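Local atomic coordinates of ribonucleoside-diphosphate reductase (Pseudomonas aeruginosa, PDB entry 5IM3), a protein that binds dATP and probably catalyses the reduction of ribonucleoside diphosphates to deoxyribonucleotide precursors of DNA, with thioredoxin as the reductant. Residues A[338-341]-A[342-345]; A[630-633]-A[634-638]. One frame throughout, in Å; residues are numbered along the deposited sequence.

Interaction 1 of 2, residues A[338-341]-A[342-345]; sequences EARA and IEFY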
ATOM      1  N   GLU A 338       7.271 -21.742  66.803  1.00 69.61           N
ATOM      2  CA  GLU A 338       8.504 -20.970  66.677  1.00 68.45           C
ATOM      3  C   GLU A 338       9.489 -21.649  65.733  1.00 66.98           C
ATOM      4  O   GLU A 338      10.069 -20.998  64.855  1.00 66.32           O
ATOM      5  CB  GLU A 338       9.132 -20.760  68.055  1.00 69.38           C
ATOM      6  CG  GLU A 338       8.390 -19.760  68.937  1.00 69.21           C
ATOM      7  CD  GLU A 338       7.085 -20.303  69.492  1.00 70.19           C
ATOM      8  OE1 GLU A 338       6.935 -21.541  69.571  1.00 71.29           O
ATOM      9  OE2 GLU A 338       6.208 -19.486  69.850  1.00 69.66           O
ATOM     10  N   ALA A 339       9.696 -22.957  65.900  1.00 63.47           N
ATOM     11  CA  ALA A 339      10.642 -23.674  65.050  1.00 63.57           C
ATOM     12  C   ALA A 339      10.270 -23.538  63.575  1.00 61.36           C
ATOM     13  O   ALA A 339      11.129 -23.268  62.728  1.00 60.73           O
ATOM     14  CB  ALA A 339      10.698 -25.145  65.461  1.00 66.16           C
ATOM     15  N   ARG A 340       8.990 -23.720  63.247  1.00 60.32           N
ATOM     16  CA  ARG A 340       8.561 -23.584  61.857  1.00 58.28           C
ATOM     17  C   ARG A 340       8.607 -22.132  61.398  1.00 56.13           C
ATOM     18  O   ARG A 340       8.973 -21.852  60.251  1.00 54.89           O
ATOM     19  CB  ARG A 340       7.155 -24.162  61.682  1.00 57.95           C
ATOM     20  CG  ARG A 340       7.061 -25.654  61.977  1.00 60.23           C
ATOM     21  CD  ARG A 340       7.960 -26.468  61.056  1.00 60.78           C
ATOM     22  NE  ARG A 340       7.882 -27.897  61.330  1.00 63.17           N
ATOM     23  CZ  ARG A 340       8.587 -28.821  60.684  1.00 65.06           C
ATOM     24  NH1 ARG A 340       9.419 -28.468  59.712  1.00 63.42           N
ATOM     25  NH2 ARG A 340       8.459 -30.102  61.008  1.00 67.31           N
ATOM     26  N   ALA A 341       8.241 -21.194  62.272  1.00 56.06           N
ATOM     27  CA  ALA A 341       8.322 -19.783  61.907  1.00 54.15           C
ATOM     28  C   ALA A 341       9.756 -19.385  61.585  1.00 54.46           C
ATOM     29  O   ALA A 341      10.003 -18.642  60.629  1.00 52.97           O
ATOM     30  CB  ALA A 341       7.764 -18.910  63.032  1.00 54.32           C
ATOM     31  N   ILE A 342      10.720 -19.878  62.368  1.00 56.28           N
ATOM     32  CA  ILE A 342      12.122 -19.588  62.086  1.00 56.84           C
ATOM     33  C   ILE A 342      12.546 -20.240  60.775  1.00 56.65           C
ATOM     34  O   ILE A 342      13.264 -19.636  59.970  1.00 56.08           O
ATOM     35  CB  ILE A 342      13.006 -20.042  63.265  1.00 59.46           C
ATOM     36  CG1 ILE A 342      12.713 -19.185  64.501  1.00 59.40           C
ATOM     37  CG2 ILE A 342      14.492 -19.970  62.897  1.00 60.22           C
ATOM     38  CD1 ILE A 342      13.357 -19.701  65.777  1.00 61.86           C
ATOM     39  N   GLU A 343      12.115 -21.481  60.541  1.00 60.31           N
ATOM     40  CA  GLU A 343      12.418 -22.142  59.275  1.00 65.01           C
ATOM     41  C   GLU A 343      11.864 -21.347  58.094  1.00 62.76           C
ATOM     42  O   GLU A 343      12.532 -21.211  57.062  1.00 61.84           O
ATOM     43  CB  GLU A 343      11.854 -23.565  59.282  1.00 68.48           C
ATOM     44  CG  GLU A 343      12.131 -24.372  58.012  1.00 70.93           C
ATOM     45  CD  GLU A 343      11.380 -25.694  57.980  1.00 73.66           C
ATOM     46  OE1 GLU A 343      10.697 -26.020  58.974  1.00 74.10           O
ATOM     47  OE2 GLU A 343      11.466 -26.407  56.957  1.00 73.88           O
ATOM     48  N   PHE A 344      10.653 -20.802  58.231  1.00 55.54           N
ATOM     49  CA  PHE A 344      10.065 -20.041  57.131  1.00 54.92           C
ATOM     50  C   PHE A 344      10.725 -18.674  56.992  1.00 54.53           C
ATOM     51  O   PHE A 344      10.886 -18.167  55.875  1.00 53.53           O
ATOM     52  CB  PHE A 344       8.555 -19.875  57.336  1.00 52.77           C
ATOM     53  CG  PHE A 344       7.802 -21.173  57.482  1.00 53.65           C
ATOM     54  CD1 PHE A 344       8.363 -22.378  57.087  1.00 53.91           C
ATOM     55  CD2 PHE A 344       6.522 -21.181  58.016  1.00 53.55           C
ATOM     56  CE1 PHE A 344       7.665 -23.561  57.226  1.00 54.89           C
ATOM     57  CE2 PHE A 344       5.821 -22.362  58.156  1.00 53.71           C
ATOM     58  CZ  PHE A 344       6.393 -23.552  57.760  1.00 55.99           C
ATOM     59  N   TYR A 345      11.099 -18.055  58.112  1.00 54.58           N
ATOM     60  CA  TYR A 345      11.755 -16.755  58.048  1.00 55.05           C
ATOM     61  C   TYR A 345      13.119 -16.861  57.379  1.00 55.57           C
ATOM     62  O   TYR A 345      13.486 -16.009  56.563  1.00 52.32           O
ATOM     63  CB  TYR A 345      11.895 -16.161  59.449  1.00 53.77           C
ATOM     64  CG  TYR A 345      12.969 -15.100  59.534  1.00 55.19           C
ATOM     65  CD1 TYR A 345      12.723 -13.799  59.112  1.00 53.73           C
ATOM     66  CD2 TYR A 345      14.232 -15.403  60.022  1.00 55.54           C
ATOM     67  CE1 TYR A 345      13.705 -12.830  59.180  1.00 55.14           C
ATOM     68  CE2 TYR A 345      15.219 -14.446  60.097  1.00 57.15           C
ATOM     69  CZ  TYR A 345      14.953 -13.161  59.677  1.00 56.52           C
ATOM     70  OH  TYR A 345      15.945 -12.210  59.754  1.00 55.76           O
TER
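One face of the Phe344 ring receives the carbonyl oxygen of Arg340, which stands 3.1 Å above the ring plane, displaced toward the rim, while Glu343 lies at the edge of the Arg340 guanidinium. Both meetings follow from the periodicity of a single alpha-helix, residues 337-349, within the all-alpha domain of the reductase. The ring reaches back along the helix because CG of Phe344 sits beside its own backbone N (chi1 -57°); its far end then touches the aliphatic base of the arginine, with CZ of Phe344 4.0 Å from CB of Arg340. That same carbonyl accepts the regular i to i+4 bond from the N of Phe344, so one oxygen meets both backbone and ring of a single residue. Glu338, Ala339 and Ala341 bond likewise to Ile342, Glu343 and Tyr345. Ile342 lays its CG1 branch along the preceding turn, 3.2 Å from Glu338 O, and also packs on helix 280-286. One turn on from Arg340, Glu343 forms an i to i+3 salt bridge, the two side chains running alongside each other. The carboxylate and guanidinium planes stand 36° apart. Glu343 OE2 is hydrogen-bonded to Thr629 of helix 620-640, while OE1 of Glu343 takes NH1 of Arg340 at 2.9 Å through its syn lone pair.

Interaction 2 of 2, residues A[630-633]-A[634-638]; sequences AVRM and LDNVI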
ATOM      1  N   ALA A 630       9.672 -25.061  51.085  1.00 53.72           N
ATOM      2  CA  ALA A 630       8.740 -24.345  50.220  1.00 50.23           C
ATOM      3  C   ALA A 630       7.404 -25.073  50.137  1.00 51.17           C
ATOM      4  O   ALA A 630       6.341 -24.465  50.297  1.00 48.85           O
ATOM      5  CB  ALA A 630       9.347 -24.180  48.828  1.00 49.92           C
ATOM      6  N   VAL A 631       7.441 -26.383  49.883  1.00 55.33           N
ATOM      7  CA  VAL A 631       6.204 -27.147  49.748  1.00 54.78           C
ATOM      8  C   VAL A 631       5.407 -27.099  51.044  1.00 55.62           C
ATOM      9  O   VAL A 631       4.178 -26.967  51.028  1.00 53.02           O
ATOM     10  CB  VAL A 631       6.514 -28.596  49.324  1.00 56.74           C
ATOM     11  CG1 VAL A 631       5.244 -29.445  49.326  1.00 56.23           C
ATOM     12  CG2 VAL A 631       7.165 -28.619  47.944  1.00 54.49           C
ATOM     13  N   ARG A 632       6.088 -27.204  52.189  1.00 52.54           N
ATOM     14  CA  ARG A 632       5.385 -27.132  53.464  1.00 52.25           C
ATOM     15  C   ARG A 632       4.681 -25.790  53.622  1.00 51.85           C
ATOM     16  O   ARG A 632       3.506 -25.733  54.002  1.00 50.74           O
ATOM     17  CB  ARG A 632       6.354 -27.364  54.621  1.00 54.53           C
ATOM     18  CG  ARG A 632       5.663 -27.477  55.972  1.00 55.52           C
ATOM     19  CD  ARG A 632       6.660 -27.616  57.115  1.00 57.07           C
ATOM     20  NE  ARG A 632       5.993 -27.899  58.382  1.00 55.48           N
ATOM     21  CZ  ARG A 632       5.708 -29.119  58.824  1.00 58.94           C
ATOM     22  NH1 ARG A 632       6.031 -30.188  58.107  1.00 57.44           N
ATOM     23  NH2 ARG A 632       5.095 -29.275  59.993  1.00 58.67           N
ATOM     24  N   MET A 633       5.387 -24.695  53.332  1.00 51.77           N
ATOM     25  CA  MET A 633       4.769 -23.376  53.414  1.00 52.81           C
ATOM     26  C   MET A 633       3.552 -23.283  52.504  1.00 51.20           C
ATOM     27  O   MET A 633       2.524 -22.709  52.886  1.00 50.20           O
ATOM     28  CB  MET A 633       5.792 -22.300  53.052  1.00 54.47           C
ATOM     29  CG  MET A 633       6.961 -22.233  54.021  1.00 55.13           C
ATOM     30  SD  MET A 633       8.295 -21.166  53.453  1.00 57.32           S
ATOM     31  CE  MET A 633       7.500 -19.563  53.439  1.00 54.83           C
ATOM     32  N   LEU A 634       3.641 -23.848  51.298  1.00 49.10           N
ATOM     33  CA  LEU A 634       2.505 -23.801  50.381  1.00 48.48           C
ATOM     34  C   LEU A 634       1.351 -24.651  50.894  1.00 47.89           C
ATOM     35  O   LEU A 634       0.183 -24.273  50.748  1.00 46.86           O
ATOM     36  CB  LEU A 634       2.932 -24.254  48.985  1.00 46.00           C
ATOM     37  CG  LEU A 634       3.810 -23.275  48.200  1.00 49.34           C
ATOM     38  CD1 LEU A 634       4.211 -23.864  46.852  1.00 47.68           C
ATOM     39  CD2 LEU A 634       3.110 -21.933  48.001  1.00 47.24           C
ATOM     40  N   ASP A 635       1.652 -25.799  51.503  1.00 49.34           N
ATOM     41  CA  ASP A 635       0.586 -26.611  52.077  1.00 52.15           C
ATOM     42  C   ASP A 635      -0.085 -25.881  53.233  1.00 53.79           C
ATOM     43  O   ASP A 635      -1.304 -25.985  53.417  1.00 52.95           O
ATOM     44  CB  ASP A 635       1.134 -27.961  52.534  1.00 52.59           C
ATOM     45  CG  ASP A 635       0.041 -29.003  52.708  1.00 55.24           C
ATOM     46  OD1 ASP A 635      -0.770 -29.176  51.773  1.00 54.99           O
ATOM     47  OD2 ASP A 635      -0.019 -29.644  53.775  1.00 56.05           O
ATOM     48  N   ASN A 636       0.693 -25.125  54.014  1.00 51.88           N
ATOM     49  CA  ASN A 636       0.112 -24.321  55.085  1.00 51.74           C
ATOM     50  C   ASN A 636      -0.829 -23.261  54.529  1.00 50.27           C
ATOM     51  O   ASN A 636      -1.868 -22.964  55.132  1.00 49.35           O
ATOM     52  CB  ASN A 636       1.219 -23.661  55.906  1.00 51.97           C
ATOM     53  CG  ASN A 636       1.935 -24.635  56.821  1.00 52.20           C
ATOM     54  OD1 ASN A 636       1.845 -25.851  56.654  1.00 52.29           O
ATOM     55  ND2 ASN A 636       2.649 -24.100  57.802  1.00 53.51           N
ATOM     56  N   VAL A 637      -0.480 -22.675  53.381  1.00 48.26           N
ATOM     57  CA  VAL A 637      -1.311 -21.628  52.791  1.00 49.10           C
ATOM     58  C   VAL A 637      -2.754 -22.099  52.663  1.00 47.66           C
ATOM     59  O   VAL A 637      -3.697 -21.321  52.850  1.00 46.62           O
ATOM     60  CB  VAL A 637      -0.734 -21.196  51.430  1.00 45.74           C
ATOM     61  CG1 VAL A 637      -1.783 -20.459  50.599  1.00 47.11           C
ATOM     62  CG2 VAL A 637       0.487 -20.317  51.632  1.00 46.29           C
ATOM     63  N   ILE A 638      -2.946 -23.381  52.347  1.00 51.39           N
ATOM     64  CA  ILE A 638      -4.287 -23.915  52.128  1.00 50.40           C
ATOM     65  C   ILE A 638      -5.133 -23.774  53.385  1.00 51.45           C
ATOM     66  O   ILE A 638      -6.308 -23.391  53.325  1.00 51.70           O
ATOM     67  CB  ILE A 638      -4.202 -25.384  51.673  1.00 50.67           C
ATOM     68  CG1 ILE A 638      -3.216 -25.520  50.498  1.00 49.57           C
ATOM     69  CG2 ILE A 638      -5.599 -25.925  51.360  1.00 51.28           C
ATOM     70  CD1 ILE A 638      -3.817 -25.972  49.211  1.00 52.01           C
TER
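Asp635 donates its backbone N-H to Val631 O at 2.8 Å, the shortest hydrogen bond between 630-633 and 634-638, and each of its carboxylate oxygens is held by two groups. OD1 of Asp635 is bridged to Arg656 and bonded by ND2 of Asn763, and OD2 is bridged to Arg762 and Arg707. One residue on, Asn636 gives its backbone N-H to Arg632 O at 2.9 Å. OD1 of Asn636 also stands 3.1 Å from Arg632 O, yet two acceptors cannot bond to each other. The approach follows from CG lying beside the backbone N (chi1 -74°), which folds the amide back over the preceding turn. OD1 receives NH2 of Arg707, while ND2 donates to Leu330 O and Glu334 OE2. Such bonds at both ends probably fix the amide's rotation, and the positive charge of Arg707 may ease the closeness of the oxygens. CG of Leu634 rests 3.5 Å from Ala630 O, and CG2 of Val637 comes to 3.4 Å from Met633 O. All this belongs to a buried stretch of alpha-helix 620-640 in the barrel domain, with Val631 against helix 679-707, Leu634 against strand 353-355, and Met633 touching both that strand and helix 337-349.

From the N terminus the chain first builds interaction 1 in helix 337-349, then passes through strand 353-355 and several barrel strands before reaching interaction 2 in helix 620-640. Each contact is local, made of successive i to i+4 bonds in one helix, and closes no longer loop; they follow in series, neither nesting nor crossing. In space the two helices are neighbours, with the contact centres about 13 Å apart, so the all-alpha region is tied to the barrel domain here. Phe344 lies at the junction: its CD1 packs 3.4 Å from CG of Met633 and its CE2 3.6 Å from ND2 of Asn636. Arg340 and Arg632 also come close, like charges probably offset by Glu343 beside the former and Glu334 and Glu706 beside the latter.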